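PDB 3HM0: probable Thioesterase, which probably hydrolyses thioesters, possibly of acyl-CoA, as a thioesterase-superfamily protein with a hotdog-like fold whose assembly holds four chains. Local coordinates for residues A[34-45]-A[106-117]. Numbering follows the deposited sequence.
Sequences NAFHDFQARVYV and QIDNLLTIKTRI
Arg116 lies across one face of the Phe36 ring. Its CD sits over that face, 3.9 Å from the ring centroid, as a CH-pi contact. The guanidinium follows off-centre as a cation-pi partner, its plane turned 43° from the ring. Arg116 CG stands between the backbone N and the carbonyl carbon (chi1 70°), and the extended chain beyond it lets NH1 hydrogen-bond Asn34 O at 3.1 Å, in the guanidinium plane. Asn34 ND2 donates a hydrogen bond to Ile117 O.

Beyond this end, strand 37-42 pairs antiparallel with strand 110-117. His37, Phe39 and Ala41 form hydrogen-bonded pairs with Thr115, Ile113 and Leu111; these side chains face helix 58-72, as in the hotdog fold. On the other face Lys114 and Asp38 run side by side. The bent lysine chain brings NZ to the syn side of Asp38 OD1 at 3.2 Å, a salt bridge.

Arg42 folds back at chi2 and chi3. Its NH1 hydrogen-bonds Asp108 O at 3.1 Å, almost straight at 173°, with Leu110 CB over one guanidinium face. Val43 N and O bond Asn109 O and Asp108 N, gripping the type II turn 106-109. Asp108 OD1, doubtfully placed, appears to pair with Arg72 of the second subunit.

Polar grips thus close both ends of this pairing of the chain's outermost strand. If so placed, Asp108 may offset positive charge where Arg42 nears that arginine.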
ATOM      1  N   ASN A  34      19.910  -8.534  26.284  1.00 56.26           N
ATOM      2  CA  ASN A  34      19.325  -7.946  25.046  1.00 56.49           C
ATOM      3  C   ASN A  34      18.076  -8.699  24.542  1.00 56.04           C
ATOM      4  O   ASN A  34      18.157  -9.550  23.638  1.00 56.10           O
ATOM      5  CB  ASN A  34      20.389  -7.838  23.942  1.00 56.82           C
ATOM      6  CG  ASN A  34      20.005  -6.831  22.847  1.00 58.10           C
ATOM      7  OD1 ASN A  34      19.663  -5.674  23.131  1.00 59.70           O
ATOM      8  ND2 ASN A  34      20.066  -7.270  21.594  1.00 58.94           N
ATOM      9  N   ALA A  35      16.926  -8.360  25.128  1.00 55.11           N
ATOM     10  CA  ALA A  35      15.664  -9.046  24.853  1.00 54.12           C
ATOM     11  C   ALA A  35      15.040  -8.650  23.509  1.00 53.26           C
ATOM     12  O   ALA A  35      15.373  -7.615  22.945  1.00 53.47           O
ATOM     13  CB  ALA A  35      14.677  -8.807  26.003  1.00 54.13           C
ATOM     14  N   PHE A  36      14.154  -9.502  23.001  1.00 52.45           N
ATOM     15  CA  PHE A  36      13.313  -9.185  21.844  1.00 51.52           C
ATOM     16  C   PHE A  36      12.089  -8.389  22.276  1.00 50.89           C
ATOM     17  O   PHE A  36      11.310  -8.858  23.101  1.00 51.20           O
ATOM     18  CB  PHE A  36      12.829 -10.469  21.162  1.00 51.25           C
ATOM     19  CG  PHE A  36      13.793 -11.031  20.176  1.00 51.07           C
ATOM     20  CD1 PHE A  36      14.151 -10.307  19.038  1.00 51.43           C
ATOM     21  CD2 PHE A  36      14.341 -12.294  20.364  1.00 51.07           C
ATOM     22  CE1 PHE A  36      15.056 -10.836  18.105  1.00 50.50           C
ATOM     23  CE2 PHE A  36      15.248 -12.832  19.432  1.00 50.15           C
ATOM     24  CZ  PHE A  36      15.604 -12.101  18.306  1.00 49.66           C
ATOM     25  N   HIS A  37      11.902  -7.200  21.719  1.00 49.93           N
ATOM     26  CA  HIS A  37      10.678  -6.450  21.968  1.00 48.86           C
ATOM     27  C   HIS A  37       9.535  -7.095  21.214  1.00 47.86           C
ATOM     28  O   HIS A  37       9.704  -7.497  20.066  1.00 47.90           O
ATOM     29  CB  HIS A  37      10.838  -5.002  21.538  1.00 48.86           C
ATOM     30  CG  HIS A  37      11.775  -4.221  22.402  1.00 50.70           C
ATOM     31  ND1 HIS A  37      11.579  -2.887  22.692  1.00 52.70           N
ATOM     32  CD2 HIS A  37      12.908  -4.586  23.051  1.00 52.04           C
ATOM     33  CE1 HIS A  37      12.557  -2.460  23.474  1.00 53.24           C
ATOM     34  NE2 HIS A  37      13.374  -3.472  23.709  1.00 54.19           N
ATOM     35  N   ASP A  38       8.385  -7.196  21.875  1.00 46.66           N
ATOM     36  CA  ASP A  38       7.195  -7.833  21.316  1.00 45.52           C
ATOM     37  C   ASP A  38       6.135  -6.804  20.936  1.00 44.37           C
ATOM     38  O   ASP A  38       5.800  -5.906  21.730  1.00 44.13           O
ATOM     39  CB  ASP A  38       6.593  -8.849  22.306  1.00 45.75           C
ATOM     40  CG  ASP A  38       7.314 -10.198  22.295  1.00 46.90           C
ATOM     41  OD1 ASP A  38       8.486 -10.274  21.876  1.00 47.20           O
ATOM     42  OD2 ASP A  38       6.696 -11.199  22.719  1.00 48.60           O
ATOM     43  N   PHE A  39       5.612  -6.957  19.719  1.00 42.64           N
ATOM     44  CA  PHE A  39       4.486  -6.170  19.243  1.00 40.86           C
ATOM     45  C   PHE A  39       3.483  -6.988  18.412  1.00 39.69           C
ATOM     46  O   PHE A  39       3.865  -7.770  17.538  1.00 39.40           O
ATOM     47  CB  PHE A  39       4.979  -4.965  18.451  1.00 40.79           C
ATOM     48  CG  PHE A  39       3.933  -3.922  18.258  1.00 41.03           C
ATOM     49  CD1 PHE A  39       3.491  -3.155  19.339  1.00 40.21           C
ATOM     50  CD2 PHE A  39       3.347  -3.729  17.003  1.00 40.83           C
ATOM     51  CE1 PHE A  39       2.486  -2.202  19.172  1.00 40.37           C
ATOM     52  CE2 PHE A  39       2.344  -2.764  16.823  1.00 41.07           C
ATOM     53  CZ  PHE A  39       1.915  -1.999  17.906  1.00 39.66           C
ATOM     54  N   GLN A  40       2.198  -6.792  18.680  1.00 38.09           N
ATOM     55  CA  GLN A  40       1.162  -7.536  17.983  1.00 37.20           C
ATOM     56  C   GLN A  40       0.425  -6.693  16.934  1.00 36.19           C
ATOM     57  O   GLN A  40       0.222  -5.491  17.105  1.00 36.26           O
ATOM     58  CB  GLN A  40       0.163  -8.118  18.972  1.00 37.11           C
ATOM     59  CG  GLN A  40       0.785  -9.027  20.040  1.00 40.14           C
ATOM     60  CD  GLN A  40      -0.180 -10.089  20.556  1.00 42.26           C
ATOM     61  OE1 GLN A  40      -1.356  -9.818  20.831  1.00 43.89           O
ATOM     62  NE2 GLN A  40       0.312 -11.309  20.671  1.00 42.43           N
ATOM     63  N   ALA A  41       0.047  -7.339  15.840  1.00 34.67           N
ATOM     64  CA  ALA A  41      -0.846  -6.735  14.863  1.00 33.52           C
ATOM     65  C   ALA A  41      -1.739  -7.809  14.282  1.00 32.11           C
ATOM     66  O   ALA A  41      -1.342  -8.971  14.170  1.00 32.04           O
ATOM     67  CB  ALA A  41      -0.066  -6.010  13.756  1.00 33.81           C
ATOM     68  N   ARG A  42      -2.952  -7.403  13.947  1.00 30.64           N
ATOM     69  CA  ARG A  42      -3.954  -8.256  13.327  1.00 29.61           C
ATOM     70  C   ARG A  42      -3.843  -8.177  11.788  1.00 28.15           C
ATOM     71  O   ARG A  42      -3.392  -7.176  11.235  1.00 27.15           O
ATOM     72  CB  ARG A  42      -5.344  -7.784  13.792  1.00 30.25           C
ATOM     73  CG  ARG A  42      -6.521  -8.662  13.357  1.00 31.57           C
ATOM     74  CD  ARG A  42      -6.566  -9.936  14.162  1.00 33.20           C
ATOM     75  NE  ARG A  42      -6.911  -9.678  15.555  1.00 33.65           N
ATOM     76  CZ  ARG A  42      -7.249 -10.614  16.435  1.00 34.01           C
ATOM     77  NH1 ARG A  42      -7.278 -11.892  16.083  1.00 31.67           N
ATOM     78  NH2 ARG A  42      -7.569 -10.261  17.676  1.00 35.12           N
ATOM     79  N   VAL A  43      -4.243  -9.240  11.104  1.00 26.94           N
ATOM     80  CA  VAL A  43      -4.269  -9.232   9.652  1.00 25.67           C
ATOM     81  C   VAL A  43      -5.688  -8.935   9.198  1.00 25.58           C
ATOM     82  O   VAL A  43      -6.636  -9.618   9.584  1.00 25.27           O
ATOM     83  CB  VAL A  43      -3.850 -10.580   9.058  1.00 25.71           C
ATOM     84  CG1 VAL A  43      -4.178 -10.635   7.567  1.00 24.50           C
ATOM     85  CG2 VAL A  43      -2.354 -10.884   9.346  1.00 25.34           C
ATOM     86  N   TYR A  44      -5.804  -7.923   8.352  1.00 24.82           N
ATOM     87  CA  TYR A  44      -7.055  -7.490   7.792  1.00 24.28           C
ATOM     88  C   TYR A  44      -7.088  -7.746   6.286  1.00 23.86           C
ATOM     89  O   TYR A  44      -6.087  -8.179   5.712  1.00 24.13           O
ATOM     90  CB  TYR A  44      -7.202  -5.999   8.081  1.00 24.62           C
ATOM     91  CG  TYR A  44      -7.236  -5.679   9.549  1.00 25.15           C
ATOM     92  CD1 TYR A  44      -8.412  -5.845  10.291  1.00 26.78           C
ATOM     93  CD2 TYR A  44      -6.097  -5.219  10.209  1.00 26.86           C
ATOM     94  CE1 TYR A  44      -8.455  -5.547  11.657  1.00 27.21           C
ATOM     95  CE2 TYR A  44      -6.124  -4.931  11.581  1.00 26.82           C
ATOM     96  CZ  TYR A  44      -7.312  -5.089  12.287  1.00 26.70           C
ATOM     97  OH  TYR A  44      -7.358  -4.796  13.621  1.00 28.14           O
ATOM     98  N   VAL A  45      -8.225  -7.472   5.636  1.00 23.32           N
ATOM     99  CA  VAL A  45      -8.361  -7.758   4.208  1.00 22.57           C
ATOM    100  C   VAL A  45      -7.255  -7.080   3.375  1.00 22.78           C
ATOM    101  O   VAL A  45      -6.717  -7.665   2.424  1.00 23.19           O
ATOM    102  CB  VAL A  45      -9.789  -7.451   3.668  1.00 22.92           C
ATOM    103  CG1 VAL A  45      -9.861  -7.661   2.137  1.00 21.59           C
ATOM    104  CG2 VAL A  45     -10.845  -8.330   4.368  1.00 21.35           C
ATOM    105  N   GLN A 106      -2.612 -15.885   7.879  1.00 30.18           N
ATOM    106  CA  GLN A 106      -3.979 -15.956   7.370  1.00 30.90           C
ATOM    107  C   GLN A 106      -4.773 -14.722   7.805  1.00 31.03           C
ATOM    108  O   GLN A 106      -4.366 -14.013   8.756  1.00 31.03           O
ATOM    109  CB  GLN A 106      -4.685 -17.205   7.909  1.00 31.21           C
ATOM    110  CG  GLN A 106      -3.879 -18.524   7.852  1.00 32.99           C
ATOM    111  CD  GLN A 106      -3.931 -19.169   6.483  1.00 35.78           C
ATOM    112  OE1 GLN A 106      -4.828 -18.878   5.685  1.00 37.52           O
ATOM    113  NE2 GLN A 106      -2.968 -20.046   6.195  1.00 35.57           N
ATOM    114  N   ILE A 107      -5.901 -14.483   7.120  1.00 30.87           N
ATOM    115  CA  ILE A 107      -6.847 -13.425   7.480  1.00 30.52           C
ATOM    116  C   ILE A 107      -7.215 -13.535   8.939  1.00 31.25           C
ATOM    117  O   ILE A 107      -7.435 -14.625   9.467  1.00 31.16           O
ATOM    118  CB  ILE A 107      -8.156 -13.476   6.640  1.00 30.72           C
ATOM    119  CG1 ILE A 107      -9.046 -12.238   6.910  1.00 30.09           C
ATOM    120  CG2 ILE A 107      -8.946 -14.740   6.938  1.00 28.06           C
ATOM    121  CD1 ILE A 107      -8.478 -10.902   6.417  1.00 28.49           C
ATOM    122  N   ASP A 108      -7.258 -12.391   9.596  1.00 31.86           N
ATOM    123  CA  ASP A 108      -7.600 -12.346  11.013  1.00 32.66           C
ATOM    124  C   ASP A 108      -6.568 -12.907  11.989  1.00 32.07           C
ATOM    125  O   ASP A 108      -6.788 -12.820  13.193  1.00 31.57           O
ATOM    126  CB  ASP A 108      -8.968 -12.990  11.281  1.00 33.12           C
ATOM    127  CG  ASP A 108      -9.759 -12.229  12.314  1.00 36.82           C
ATOM    128  OD1 ASP A 108      -9.411 -11.048  12.551  1.00 40.16           O
ATOM    129  OD2 ASP A 108     -10.732 -12.786  12.886  1.00 41.99           O
ATOM    130  N   ASN A 109      -5.469 -13.489  11.500  1.00 31.90           N
ATOM    131  CA  ASN A 109      -4.412 -13.943  12.420  1.00 32.28           C
ATOM    132  C   ASN A 109      -3.951 -12.804  13.285  1.00 32.20           C
ATOM    133  O   ASN A 109      -3.929 -11.651  12.844  1.00 32.19           O
ATOM    134  CB  ASN A 109      -3.169 -14.446  11.698  1.00 32.26           C
ATOM    135  CG  ASN A 109      -3.284 -15.881  11.224  1.00 33.62           C
ATOM    136  OD1 ASN A 109      -2.339 -16.392  10.608  1.00 33.11           O
ATOM    137  ND2 ASN A 109      -4.440 -16.538  11.477  1.00 32.28           N
ATOM    138  N   LEU A 110      -3.585 -13.139  14.516  1.00 32.36           N
ATOM    139  CA  LEU A 110      -2.941 -12.202  15.404  1.00 32.45           C
ATOM    140  C   LEU A 110      -1.449 -12.473  15.365  1.00 32.33           C
ATOM    141  O   LEU A 110      -0.997 -13.577  15.706  1.00 32.04           O
ATOM    142  CB  LEU A 110      -3.479 -12.341  16.815  1.00 32.65           C
ATOM    143  CG  LEU A 110      -2.967 -11.292  17.802  1.00 34.80           C
ATOM    144  CD1 LEU A 110      -3.020  -9.865  17.237  1.00 33.55           C
ATOM    145  CD2 LEU A 110      -3.789 -11.402  19.095  1.00 37.36           C
ATOM    146  N   LEU A 111      -0.691 -11.469  14.921  1.00 31.88           N
ATOM    147  CA  LEU A 111       0.746 -11.629  14.713  1.00 31.60           C
ATOM    148  C   LEU A 111       1.564 -11.078  15.882  1.00 31.48           C
ATOM    149  O   LEU A 111       1.218 -10.043  16.459  1.00 31.41           O
ATOM    150  CB  LEU A 111       1.201 -10.979  13.384  1.00 31.40           C
ATOM    151  CG  LEU A 111       0.575 -11.399  12.039  1.00 30.74           C
ATOM    152  CD1 LEU A 111       1.190 -10.621  10.902  1.00 29.41           C
ATOM    153  CD2 LEU A 111       0.709 -12.895  11.784  1.00 30.12           C
ATOM    154  N   THR A 112       2.634 -11.797  16.223  1.00 31.33           N
ATOM    155  CA  THR A 112       3.653 -11.345  17.164  1.00 31.35           C
ATOM    156  C   THR A 112       4.891 -10.975  16.351  1.00 31.60           C
ATOM    157  O   THR A 112       5.383 -11.786  15.548  1.00 31.55           O
ATOM    158  CB  THR A 112       4.003 -12.461  18.169  1.00 31.45           C
ATOM    159  OG1 THR A 112       2.803 -12.939  18.782  1.00 31.47           O
ATOM    160  CG2 THR A 112       4.966 -11.979  19.232  1.00 30.44           C
ATOM    161  N   ILE A 113       5.354  -9.739  16.532  1.00 31.70           N
ATOM    162  CA  ILE A 113       6.509  -9.226  15.826  1.00 32.10           C
ATOM    163  C   ILE A 113       7.652  -9.047  16.825  1.00 32.92           C
ATOM    164  O   ILE A 113       7.513  -8.318  17.800  1.00 33.19           O
ATOM    165  CB  ILE A 113       6.202  -7.877  15.114  1.00 32.02           C
ATOM    166  CG1 ILE A 113       4.952  -7.989  14.231  1.00 31.14           C
ATOM    167  CG2 ILE A 113       7.408  -7.406  14.273  1.00 31.40           C
ATOM    168  CD1 ILE A 113       4.257  -6.650  13.978  1.00 26.87           C
ATOM    169  N   LYS A 114       8.777  -9.716  16.577  1.00 33.54           N
ATOM    170  CA  LYS A 114       9.925  -9.661  17.481  1.00 34.07           C
ATOM    171  C   LYS A 114      11.098  -8.899  16.872  1.00 34.31           C
ATOM    172  O   LYS A 114      11.545  -9.190  15.768  1.00 33.80           O
ATOM    173  CB  LYS A 114      10.330 -11.057  17.941  1.00 33.84           C
ATOM    174  CG  LYS A 114       9.218 -11.736  18.716  1.00 35.69           C
ATOM    175  CD  LYS A 114       9.353 -13.239  18.781  1.00 38.67           C
ATOM    176  CE  LYS A 114      10.026 -13.680  20.069  1.00 41.55           C
ATOM    177  NZ  LYS A 114       9.185 -13.357  21.279  1.00 44.54           N
ATOM    178  N   THR A 115      11.582  -7.909  17.613  1.00 34.80           N
ATOM    179  CA  THR A 115      12.576  -6.992  17.105  1.00 35.58           C
ATOM    180  C   THR A 115      13.627  -6.746  18.177  1.00 36.73           C
ATOM    181  O   THR A 115      13.296  -6.564  19.356  1.00 36.95           O
ATOM    182  CB  THR A 115      11.916  -5.654  16.707  1.00 35.13           C
ATOM    183  OG1 THR A 115      10.857  -5.892  15.772  1.00 34.01           O
ATOM    184  CG2 THR A 115      12.910  -4.719  16.088  1.00 35.56           C
ATOM    185  N   ARG A 116      14.889  -6.773  17.769  1.00 37.70           N
ATOM    186  CA  ARG A 116      15.958  -6.278  18.612  1.00 39.71           C
ATOM    187  C   ARG A 116      17.085  -5.760  17.731  1.00 40.65           C
ATOM    188  O   ARG A 116      17.225  -6.192  16.588  1.00 40.92           O
ATOM    189  CB  ARG A 116      16.461  -7.362  19.562  1.00 39.81           C
ATOM    190  CG  ARG A 116      17.234  -8.478  18.875  1.00 41.77           C
ATOM    191  CD  ARG A 116      17.901  -9.365  19.894  1.00 45.51           C
ATOM    192  NE  ARG A 116      18.462 -10.599  19.328  1.00 48.84           N
ATOM    193  CZ  ARG A 116      19.150 -11.494  20.040  1.00 49.86           C
ATOM    194  NH1 ARG A 116      19.366 -11.297  21.337  1.00 51.02           N
ATOM    195  NH2 ARG A 116      19.623 -12.587  19.462  1.00 50.71           N
ATOM    196  N   ILE A 117      17.862  -4.815  18.251  1.00 41.94           N
ATOM    197  CA  ILE A 117      19.086  -4.401  17.603  1.00 43.45           C
ATOM    198  C   ILE A 117      20.092  -5.511  17.884  1.00 44.92           C
ATOM    199  O   ILE A 117      20.083  -6.109  18.966  1.00 45.35           O
ATOM    200  CB  ILE A 117      19.575  -3.030  18.117  1.00 43.36           C
ATOM    201  CG1 ILE A 117      18.747  -1.909  17.487  1.00 43.07           C
ATOM    202  CG2 ILE A 117      21.050  -2.794  17.755  1.00 43.53           C
ATOM    203  CD1 ILE A 117      18.963  -0.546  18.116  1.00 44.00           C
TER
HETATM  204  O   HOH W   1      -9.453  -8.917  10.072  1.00 30.91           O